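Local coordinates for protein putative PLP-dependent aminotransferase (Bacillus cereus ATCC 10987, PDB 3JU7) that probably works as a pyridoxal phosphate-dependent aminotransferase of the DegT/DnrJ/EryC1/StrS family, at residues I70-R75 / S180-Y185; K79-P84 / C98-Y103; F104-I109 / T338-I343. All coordinates share one frame; numbering follows the deposited sequence.

Interaction 1. Residues I70-R75 / S180-Y185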
loop_
_atom_site.group_PDB
_atom_site.type_symbol
_atom_site.label_atom_id
_atom_site.label_comp_id
_atom_site.label_asym_id
_atom_site.label_seq_id
_atom_site.Cartn_x
_atom_site.Cartn_y
_atom_site.Cartn_z
ATOM N N ILE A 70 8.112 3.150 11.397
ATOM C CA ILE A 70 7.910 2.792 12.813
ATOM C C ILE A 70 8.373 1.361 13.100
ATOM O O ILE A 70 9.088 1.127 14.067
ATOM C CB ILE A 70 6.421 2.960 13.208
ATOM C CG1 ILE A 70 6.072 4.452 13.281
ATOM C CG2 ILE A 70 6.070 2.228 14.538
ATOM C CD1 ILE A 70 4.625 4.750 13.040
ATOM N N GLN A 71 7.964 0.418 12.242
ATOM C CA GLN A 71 8.388 -0.987 12.352
ATOM C C GLN A 71 9.923 -1.089 12.353
ATOM O O GLN A 71 10.466 -1.745 13.204
ATOM C CB GLN A 71 7.795 -1.837 11.213
ATOM C CG GLN A 71 8.217 -3.300 11.267
ATOM C CD GLN A 71 7.791 -3.998 12.556
ATOM O OE1 GLN A 71 6.734 -3.714 13.105
ATOM N NE2 GLN A 71 8.629 -4.902 13.041
ATOM N N LEU A 72 10.621 -0.425 11.431
ATOM C CA LEU A 72 12.101 -0.450 11.434
ATOM C C LEU A 72 12.727 0.174 12.684
ATOM O O LEU A 72 13.666 -0.348 13.256
ATOM C CB LEU A 72 12.667 0.294 10.204
ATOM C CG LEU A 72 14.184 0.456 10.142
ATOM C CD1 LEU A 72 14.821 -0.920 9.990
ATOM C CD2 LEU A 72 14.584 1.409 9.020
ATOM N N LYS A 73 12.208 1.324 13.088
ATOM C CA LYS A 73 12.884 2.173 14.046
ATOM C C LYS A 73 12.414 1.965 15.488
ATOM O O LYS A 73 13.089 2.376 16.403
ATOM C CB LYS A 73 12.670 3.625 13.626
ATOM C CG LYS A 73 13.546 4.008 12.436
ATOM C CD LYS A 73 13.542 5.467 12.101
ATOM C CE LYS A 73 14.051 6.388 13.223
ATOM N NZ LYS A 73 15.508 6.538 13.323
ATOM N N LYS A 74 11.273 1.340 15.711
ATOM C CA LYS A 74 10.807 1.204 17.075
ATOM C C LYS A 74 11.776 0.407 17.979
ATOM O O LYS A 74 12.384 -0.570 17.578
ATOM C CB LYS A 74 9.407 0.579 17.125
ATOM C CG LYS A 74 9.369 -0.838 16.603
ATOM C CD LYS A 74 7.972 -1.474 16.526
ATOM C CE LYS A 74 8.125 -2.969 16.286
ATOM N NZ LYS A 74 6.866 -3.662 16.440
ATOM N N ARG A 75 11.872 0.819 19.235
ATOM C CA ARG A 75 12.654 0.061 20.199
ATOM C C ARG A 75 11.885 -1.190 20.523
ATOM O O ARG A 75 10.689 -1.153 20.831
ATOM C CB ARG A 75 12.944 0.887 21.440
ATOM C CG ARG A 75 13.624 2.178 21.079
ATOM C CD ARG A 75 14.270 2.826 22.218
ATOM N NE ARG A 75 13.346 3.045 23.307
ATOM C CZ ARG A 75 13.656 3.715 24.412
ATOM N NH1 ARG A 75 14.878 4.225 24.564
ATOM N NH2 ARG A 75 12.739 3.887 25.371
ATOM N N SER A 180 18.238 13.013 11.528
ATOM C CA SER A 180 18.717 11.663 11.779
ATOM C C SER A 180 17.636 10.613 11.746
ATOM O O SER A 180 17.914 9.480 11.402
ATOM C CB SER A 180 19.364 11.595 13.143
ATOM O OG SER A 180 20.501 12.401 13.123
ATOM N N GLY A 181 16.428 10.974 12.173
ATOM C CA GLY A 181 15.310 10.047 12.142
ATOM C C GLY A 181 14.761 9.916 10.739
ATOM O O GLY A 181 15.485 10.073 9.746
HETATM N N MSE A 182 13.469 9.631 10.656
HETATM C CA MSE A 182 12.804 9.523 9.367
HETATM C C MSE A 182 11.685 10.539 9.274
HETATM O O MSE A 182 11.077 10.881 10.289
HETATM C CB MSE A 182 12.272 8.113 9.165
HETATM C CG MSE A 182 13.362 7.238 8.661
HETATM SE SE MSE A 182 13.051 5.370 8.470
HETATM C CE MSE A 182 14.461 5.216 7.146
ATOM N N ILE A 183 11.482 11.047 8.059
ATOM C CA ILE A 183 10.376 11.949 7.741
ATOM C C ILE A 183 9.509 11.297 6.660
ATOM O O ILE A 183 10.013 10.838 5.633
ATOM C CB ILE A 183 10.894 13.339 7.299
ATOM C CG1 ILE A 183 11.997 13.782 8.297
ATOM C CG2 ILE A 183 9.756 14.289 7.184
ATOM C CD1 ILE A 183 12.071 15.186 8.684
ATOM N N ILE A 184 8.213 11.231 6.929
ATOM C CA ILE A 184 7.226 10.717 6.002
ATOM C C ILE A 184 6.418 11.868 5.376
ATOM O O ILE A 184 5.965 12.770 6.050
ATOM C CB ILE A 184 6.225 9.763 6.697
ATOM C CG1 ILE A 184 6.941 8.697 7.576
ATOM C CG2 ILE A 184 5.334 9.133 5.663
ATOM C CD1 ILE A 184 8.295 8.166 7.027
ATOM N N TYR A 185 6.286 11.833 4.057
ATOM C CA TYR A 185 5.531 12.797 3.325
ATOM C C TYR A 185 4.575 12.046 2.424
ATOM O O TYR A 185 4.861 10.913 1.971
ATOM C CB TYR A 185 6.417 13.654 2.397
ATOM C CG TYR A 185 7.613 14.330 2.982
ATOM C CD1 TYR A 185 7.554 15.634 3.476
ATOM C CD2 TYR A 185 8.870 13.716 2.915
ATOM C CE1 TYR A 185 8.740 16.288 4.007
ATOM C CE2 TYR A 185 10.017 14.334 3.417
ATOM C CZ TYR A 185 9.968 15.617 3.973
ATOM O OH TYR A 185 11.177 16.199 4.432
HETATM O O HOH W 1 16.577 6.873 10.958
#
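Lys73 lies against selenomethionine Met182 and Gly181, and its side chain carries most of the contact. It sits at the C-terminal end of helix 62-73, with CB directed at residues 180-185. CG stands anti to the carbonyl carbon (chi1 -76°), which starts the chain toward strand 182-186. CD is the atom that packs. It lies 3.7 Å from Met182 SE and a little farther from CG of the same residue, and the two side chains meet at a slant. Beyond CD the lysine bends at chi3 and again at chi4. These turns carry CE to Gly181 CA, at 4.0 Å, and bring NZ over the same glycine carbon, at 3.7 Å.

Helix 62-73 packs here against strand 182-186, an inner strand of the large mixed sheet, as in fold type I PLP enzymes. On that strand Met182 hydrogen-bonds through its backbone to Val158 and Val160, at strand 159-161. Its side chain also touches strand 199-203, helix 206-215 and Ala69 of helix 62-73.

The ammonium group makes no direct hydrogen bond to residues 180-185. It donates to a water 2.6 Å from NZ, and that water donates in turn to Ser180 O at 3.0 Å. A salt bridge to Glu152 is the main polar tie of NZ, so the tip is held by a carboxylate and a bridging water. Leu72 adds a lighter apolar touch, its CD2 lying 4.2 Å from Met182 CE.

Interaction 2. Residues K79-P84 / C98-Y103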
loop_
_atom_site.group_PDB
_atom_site.type_symbol
_atom_site.label_atom_id
_atom_site.label_comp_id
_atom_site.label_asym_id
_atom_site.label_seq_id
_atom_site.Cartn_x
_atom_site.Cartn_y
_atom_site.Cartn_z
ATOM N N LYS A 79 6.370 -0.300 24.253
ATOM C CA LYS A 79 4.959 -0.587 24.126
ATOM C C LYS A 79 4.199 0.591 23.467
ATOM O O LYS A 79 3.169 0.414 22.830
ATOM C CB LYS A 79 4.429 -0.814 25.542
ATOM C CG LYS A 79 2.916 -0.829 25.666
ATOM C CD LYS A 79 2.484 -1.237 27.050
ATOM C CE LYS A 79 0.987 -1.534 27.068
ATOM N NZ LYS A 79 0.468 -1.892 28.421
ATOM N N TYR A 80 4.692 1.799 23.636
ATOM C CA TYR A 80 3.938 2.989 23.242
ATOM C C TYR A 80 4.598 3.808 22.118
ATOM O O TYR A 80 5.837 3.917 22.038
ATOM C CB TYR A 80 3.802 3.907 24.451
ATOM C CG TYR A 80 3.090 3.300 25.627
ATOM C CD1 TYR A 80 1.746 2.978 25.547
ATOM C CD2 TYR A 80 3.739 3.087 26.825
ATOM C CE1 TYR A 80 1.079 2.463 26.620
ATOM C CE2 TYR A 80 3.082 2.531 27.899
ATOM C CZ TYR A 80 1.737 2.236 27.787
ATOM O OH TYR A 80 1.035 1.694 28.837
ATOM N N ALA A 81 3.755 4.403 21.282
ATOM C CA ALA A 81 4.184 5.421 20.310
ATOM C C ALA A 81 3.660 6.765 20.839
ATOM O O ALA A 81 2.436 6.967 20.891
ATOM C CB ALA A 81 3.602 5.134 18.916
ATOM N N LEU A 82 4.550 7.646 21.289
ATOM C CA LEU A 82 4.125 8.954 21.845
ATOM C C LEU A 82 3.884 9.902 20.657
ATOM O O LEU A 82 4.767 10.096 19.809
ATOM C CB LEU A 82 5.182 9.531 22.785
ATOM C CG LEU A 82 5.242 8.996 24.204
ATOM C CD1 LEU A 82 5.123 7.453 24.260
ATOM C CD2 LEU A 82 6.520 9.519 24.845
HETATM N N MSE A 83 2.667 10.414 20.553
HETATM C CA MSE A 83 2.276 11.261 19.435
HETATM C C MSE A 83 1.167 12.208 19.871
HETATM O O MSE A 83 0.520 12.003 20.876
HETATM C CB MSE A 83 1.770 10.411 18.263
HETATM C CG MSE A 83 0.561 9.550 18.649
HETATM SE SE MSE A 83 -0.164 8.443 17.234
HETATM C CE MSE A 83 1.361 7.317 16.880
ATOM N N PRO A 84 0.917 13.235 19.084
ATOM C CA PRO A 84 -0.244 14.064 19.369
ATOM C C PRO A 84 -1.550 13.344 19.053
ATOM O O PRO A 84 -1.556 12.426 18.220
ATOM C CB PRO A 84 -0.056 15.234 18.418
ATOM C CG PRO A 84 0.690 14.623 17.253
ATOM C CD PRO A 84 1.699 13.744 17.939
ATOM N N CYS A 98 1.900 -1.643 13.806
ATOM C CA CYS A 98 3.232 -2.084 14.244
ATOM C C CYS A 98 3.206 -2.712 15.616
ATOM O O CYS A 98 4.237 -2.988 16.214
ATOM C CB CYS A 98 4.191 -0.930 14.225
ATOM S SG CYS A 98 4.546 -0.353 12.536
ATOM N N GLY A 99 2.017 -2.902 16.157
ATOM C CA GLY A 99 1.884 -3.517 17.453
ATOM C C GLY A 99 2.099 -2.583 18.621
ATOM O O GLY A 99 2.320 -3.038 19.711
ATOM N N LEU A 100 2.018 -1.285 18.420
ATOM C CA LEU A 100 2.183 -0.363 19.530
ATOM C C LEU A 100 0.864 0.234 19.928
ATOM O O LEU A 100 -0.109 0.187 19.172
ATOM C CB LEU A 100 3.112 0.762 19.156
ATOM C CG LEU A 100 4.444 0.226 18.656
ATOM C CD1 LEU A 100 5.205 1.378 18.146
ATOM C CD2 LEU A 100 5.143 -0.504 19.818
ATOM N N GLU A 101 0.824 0.785 21.136
ATOM C CA GLU A 101 -0.322 1.546 21.568
ATOM C C GLU A 101 0.032 3.012 21.393
ATOM O O GLU A 101 1.093 3.451 21.823
ATOM C CB GLU A 101 -0.624 1.296 23.043
ATOM C CG GLU A 101 -1.191 -0.036 23.323
ATOM C CD GLU A 101 -1.722 -0.148 24.750
ATOM O OE1 GLU A 101 -1.973 0.881 25.423
ATOM O OE2 GLU A 101 -1.892 -1.281 25.188
ATOM N N PRO A 102 -0.850 3.783 20.769
ATOM C CA PRO A 102 -0.594 5.208 20.856
ATOM C C PRO A 102 -0.686 5.652 22.321
ATOM O O PRO A 102 -1.415 5.043 23.129
ATOM C CB PRO A 102 -1.723 5.823 20.016
ATOM C CG PRO A 102 -2.168 4.675 19.086
ATOM C CD PRO A 102 -2.001 3.454 19.917
ATOM N N TYR A 103 0.117 6.658 22.653
ATOM C CA TYR A 103 0.068 7.365 23.935
ATOM C C TYR A 103 0.029 8.862 23.607
ATOM O O TYR A 103 1.038 9.448 23.152
ATOM C CB TYR A 103 1.288 7.045 24.774
ATOM C CG TYR A 103 1.134 7.331 26.274
ATOM C CD1 TYR A 103 0.820 8.606 26.754
ATOM C CD2 TYR A 103 1.301 6.309 27.200
ATOM C CE1 TYR A 103 0.710 8.850 28.113
ATOM C CE2 TYR A 103 1.177 6.548 28.558
ATOM C CZ TYR A 103 0.884 7.808 29.001
ATOM O OH TYR A 103 0.762 7.986 30.358
#
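Strands 80-84 and 101-103 run parallel: the axes of these short segments come within 4.4 Å, with 36° between their directions, and Tyr80, Ala81 and Leu82 pair with Glu101, Pro102 and Tyr103. Four backbone hydrogen bonds join them. Glu101 N gives a nearly straight one to Lys79 O, at 2.9 Å. Ala81 N then donates to Glu101 O, Tyr103 N to Ala81 O and Met83 N to Tyr103 O.

On the face bearing Tyr80, Leu82 and Tyr103, the two tyrosines form an edge-to-face pair. Tyr103 turns its edge to the face of Tyr80, with planes at 89°. Its CD2 stands over the centre of that ring, 3.7 Å from Tyr80 CD1. Tyr103 CG is anti to the backbone N (chi1 -160°), which swings the ring's edge toward Tyr80. Lys79 CG covers the opposite face of the Tyr80 ring. Leu82 CD1 rests on Tyr103 CB at 3.9 Å.

Glu101 extends beside Lys79, its OE2 3.4 Å from Lys79 CE. It also reaches the edge of Tyr80, where OE1 is 3.6 Å from CE1. On the other face, Ala81 CB meets Leu100 CD1, and Met83 SE lies beside Pro102 CB at 4.1 Å. Helix 90-97 packs against this side and completes the right-handed beta-alpha-beta crossover.

Pro102 has no N-H to give, but its position in the register needs none. Lys79 NZ and Glu101 OE2 are 4.0 Å apart, beyond a salt bridge, so their attraction is probably modest beside the backbone ladder and the aromatic packing.

Interaction 3. Residues F104-I109 / T338-I343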
loop_
_atom_site.group_PDB
_atom_site.type_symbol
_atom_site.label_atom_id
_atom_site.label_comp_id
_atom_site.label_asym_id
_atom_site.label_seq_id
_atom_site.Cartn_x
_atom_site.Cartn_y
_atom_site.Cartn_z
ATOM N N PHE A 104 -1.137 9.483 23.810
ATOM C CA PHE A 104 -1.330 10.831 23.295
ATOM C C PHE A 104 -0.772 11.923 24.226
ATOM O O PHE A 104 -0.963 11.876 25.458
ATOM C CB PHE A 104 -2.803 11.092 23.008
ATOM C CG PHE A 104 -3.405 10.197 21.969
ATOM C CD1 PHE A 104 -2.974 10.246 20.646
ATOM C CD2 PHE A 104 -4.427 9.329 22.293
ATOM C CE1 PHE A 104 -3.550 9.442 19.684
ATOM C CE2 PHE A 104 -5.000 8.518 21.329
ATOM C CZ PHE A 104 -4.554 8.570 20.029
ATOM N N ILE A 105 -0.120 12.916 23.600
ATOM C CA ILE A 105 0.560 14.018 24.266
ATOM C C ILE A 105 -0.120 15.329 23.809
ATOM O O ILE A 105 -0.304 15.570 22.584
ATOM C CB ILE A 105 2.076 14.037 23.852
ATOM C CG1 ILE A 105 2.727 12.656 24.058
ATOM C CG2 ILE A 105 2.909 15.201 24.540
ATOM C CD1 ILE A 105 2.650 12.079 25.457
ATOM N N ASP A 106 -0.428 16.203 24.773
ATOM C CA ASP A 106 -1.025 17.504 24.470
ATOM C C ASP A 106 -0.171 18.393 23.545
ATOM O O ASP A 106 1.055 18.220 23.442
ATOM C CB ASP A 106 -1.264 18.265 25.751
ATOM C CG ASP A 106 -2.500 19.128 25.686
ATOM O OD1 ASP A 106 -3.317 18.965 24.730
ATOM O OD2 ASP A 106 -2.664 19.928 26.630
ATOM N N ILE A 107 -0.824 19.360 22.906
ATOM C CA ILE A 107 -0.141 20.288 21.980
ATOM C C ILE A 107 -0.030 21.705 22.595
ATOM O O ILE A 107 -0.760 22.044 23.515
ATOM C CB ILE A 107 -0.895 20.372 20.611
ATOM C CG1 ILE A 107 -2.397 20.720 20.790
ATOM C CG2 ILE A 107 -0.810 19.043 19.847
ATOM C CD1 ILE A 107 -3.066 21.215 19.492
ATOM N N SER A 108 0.893 22.515 22.080
ATOM C CA SER A 108 0.909 23.928 22.374
ATOM C C SER A 108 -0.299 24.614 21.743
ATOM O O SER A 108 -0.708 24.285 20.640
ATOM C CB SER A 108 2.205 24.563 21.897
ATOM O OG SER A 108 3.282 24.065 22.687
ATOM N N ILE A 109 -0.866 25.569 22.465
ATOM C CA ILE A 109 -2.068 26.268 22.036
ATOM C C ILE A 109 -1.825 27.164 20.823
ATOM O O ILE A 109 -2.769 27.468 20.109
ATOM C CB ILE A 109 -2.676 27.100 23.189
ATOM C CG1 ILE A 109 -4.191 27.238 23.003
ATOM C CG2 ILE A 109 -1.932 28.466 23.341
ATOM C CD1 ILE A 109 -5.025 25.974 23.413
ATOM N N THR A 338 -6.002 19.055 27.732
ATOM C CA THR A 338 -6.813 20.287 27.791
ATOM C C THR A 338 -6.628 21.226 26.589
ATOM O O THR A 338 -7.593 21.786 26.082
ATOM C CB THR A 338 -6.561 21.070 29.090
ATOM O OG1 THR A 338 -6.983 20.277 30.212
ATOM C CG2 THR A 338 -7.313 22.396 29.064
ATOM N N ARG A 339 -5.402 21.405 26.127
ATOM C CA ARG A 339 -5.183 22.279 24.969
ATOM C C ARG A 339 -5.709 21.673 23.665
ATOM O O ARG A 339 -6.315 22.391 22.833
ATOM C CB ARG A 339 -3.713 22.659 24.856
ATOM C CG ARG A 339 -3.286 23.511 26.011
ATOM C CD ARG A 339 -1.794 23.705 26.078
ATOM N NE ARG A 339 -1.067 22.524 26.556
ATOM C CZ ARG A 339 0.263 22.463 26.648
ATOM N NH1 ARG A 339 1.009 23.493 26.286
ATOM N NH2 ARG A 339 0.852 21.378 27.081
ATOM N N THR A 340 -5.487 20.363 23.485
ATOM C CA THR A 340 -5.978 19.652 22.289
ATOM C C THR A 340 -7.493 19.809 22.226
ATOM O O THR A 340 -8.055 20.111 21.188
ATOM C CB THR A 340 -5.572 18.130 22.299
ATOM O OG1 THR A 340 -4.148 18.003 22.506
ATOM C CG2 THR A 340 -5.905 17.442 20.972
ATOM N N ASN A 341 -8.154 19.654 23.359
ATOM C CA ASN A 341 -9.607 19.806 23.398
ATOM C C ASN A 341 -10.044 21.196 22.994
ATOM O O ASN A 341 -10.998 21.380 22.227
ATOM C CB ASN A 341 -10.169 19.469 24.792
ATOM C CG ASN A 341 -10.064 17.987 25.097
ATOM O OD1 ASN A 341 -9.842 17.175 24.186
ATOM N ND2 ASN A 341 -10.230 17.619 26.366
ATOM N N LYS A 342 -9.346 22.178 23.520
ATOM C CA LYS A 342 -9.675 23.546 23.219
ATOM C C LYS A 342 -9.487 23.825 21.719
ATOM O O LYS A 342 -10.390 24.356 21.071
ATOM C CB LYS A 342 -8.839 24.500 24.098
ATOM C CG LYS A 342 -8.983 25.965 23.760
ATOM C CD LYS A 342 -10.401 26.466 23.926
ATOM C CE LYS A 342 -10.749 26.679 25.362
ATOM N NZ LYS A 342 -9.973 27.871 25.856
ATOM N N ILE A 343 -8.330 23.463 21.168
ATOM C CA ILE A 343 -8.064 23.713 19.743
ATOM C C ILE A 343 -9.065 22.949 18.857
ATOM O O ILE A 343 -9.402 23.386 17.772
ATOM C CB ILE A 343 -6.605 23.330 19.376
ATOM C CG1 ILE A 343 -5.627 24.291 20.066
ATOM C CG2 ILE A 343 -6.364 23.328 17.827
ATOM C CD1 ILE A 343 -5.840 25.794 19.716
HETATM O O HOH W 2 -2.565 16.194 21.210
HETATM O O HOH W 3 -0.329 20.133 29.218
HETATM O O HOH W 4 0.551 26.030 25.018
#
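The carboxylate of Asp106 faces the first turn of helix 338-346 and takes four hydrogen bonds from it. OD1 and OD2 each accept two. Thr340 N reaches the syn lone pair of OD1 at 2.9 Å, while Thr340 OG1 meets OD1 nearly along its C-O axis at 2.6 Å. The two side chains pass in opposite directions, and the hydroxyl also receives a water that bridges to Ile105 O.

Arg339 N uses the syn lone pair of OD2 at 3.2 Å. The side chain of Arg339 comes to the same oxygen quite differently. Its NE donates in a salt bridge of 3.0 Å, arriving 60° out of the carboxylate plane. The guanidinium and carboxylate planes are 75° apart, yet OD2 lies near the guanidinium plane, at its edge. A bend at chi3 (-75°) folds the arginine back over residues 106-108. One guanidinium face then lies over Ile107 O. That oxygen is 3.1 Å from NE, but the angle is too poor for a hydrogen bond. Arg339 NH2 forms a second salt bridge with Asp115, and NH1 shares a water with Ile109 N.

Apolar contacts continue along the helix. The Ile107 and Ile343 side chains meet at a slant, with Ile107 CD1 4.0 Å from Ile343 CG1. Ile109 CD1 packs on Ile343 CD1 at 3.8 Å, and also touches Arg339 CB and Lys342 CG.

The carboxylate thus takes the Arg339 and Thr340 N-H groups in the first turn of helix 338-346. A negative group at this helix end would be favoured by the helix dipole. In the fold, the loop after edge strand 101-105 is pinned to the start of a helix from much later in the chain.

Interactions 2 and 3 share strand 101-105 and lie about 17 Å apart, centre to centre. Residues 98-103 enter the sheet, and residues 104-109 leave it toward helix 338-346. Met83 O and Ile105 N, 2.9 Å apart, probably continue the backbone ladder from one to the other. Interaction 1 centres about 13 Å from interaction 2, and Lys74 NZ probably hydrogen-bonds Cys98 O between them. The two sit at different parts of what is consistent with one large sheet, as in fold type I PLP enzymes. Along the chain, interaction 2 falls between the two halves of interaction 1, whereas interactions 1 and 3 alternate and do not touch. Together they join that sheet to a late helix.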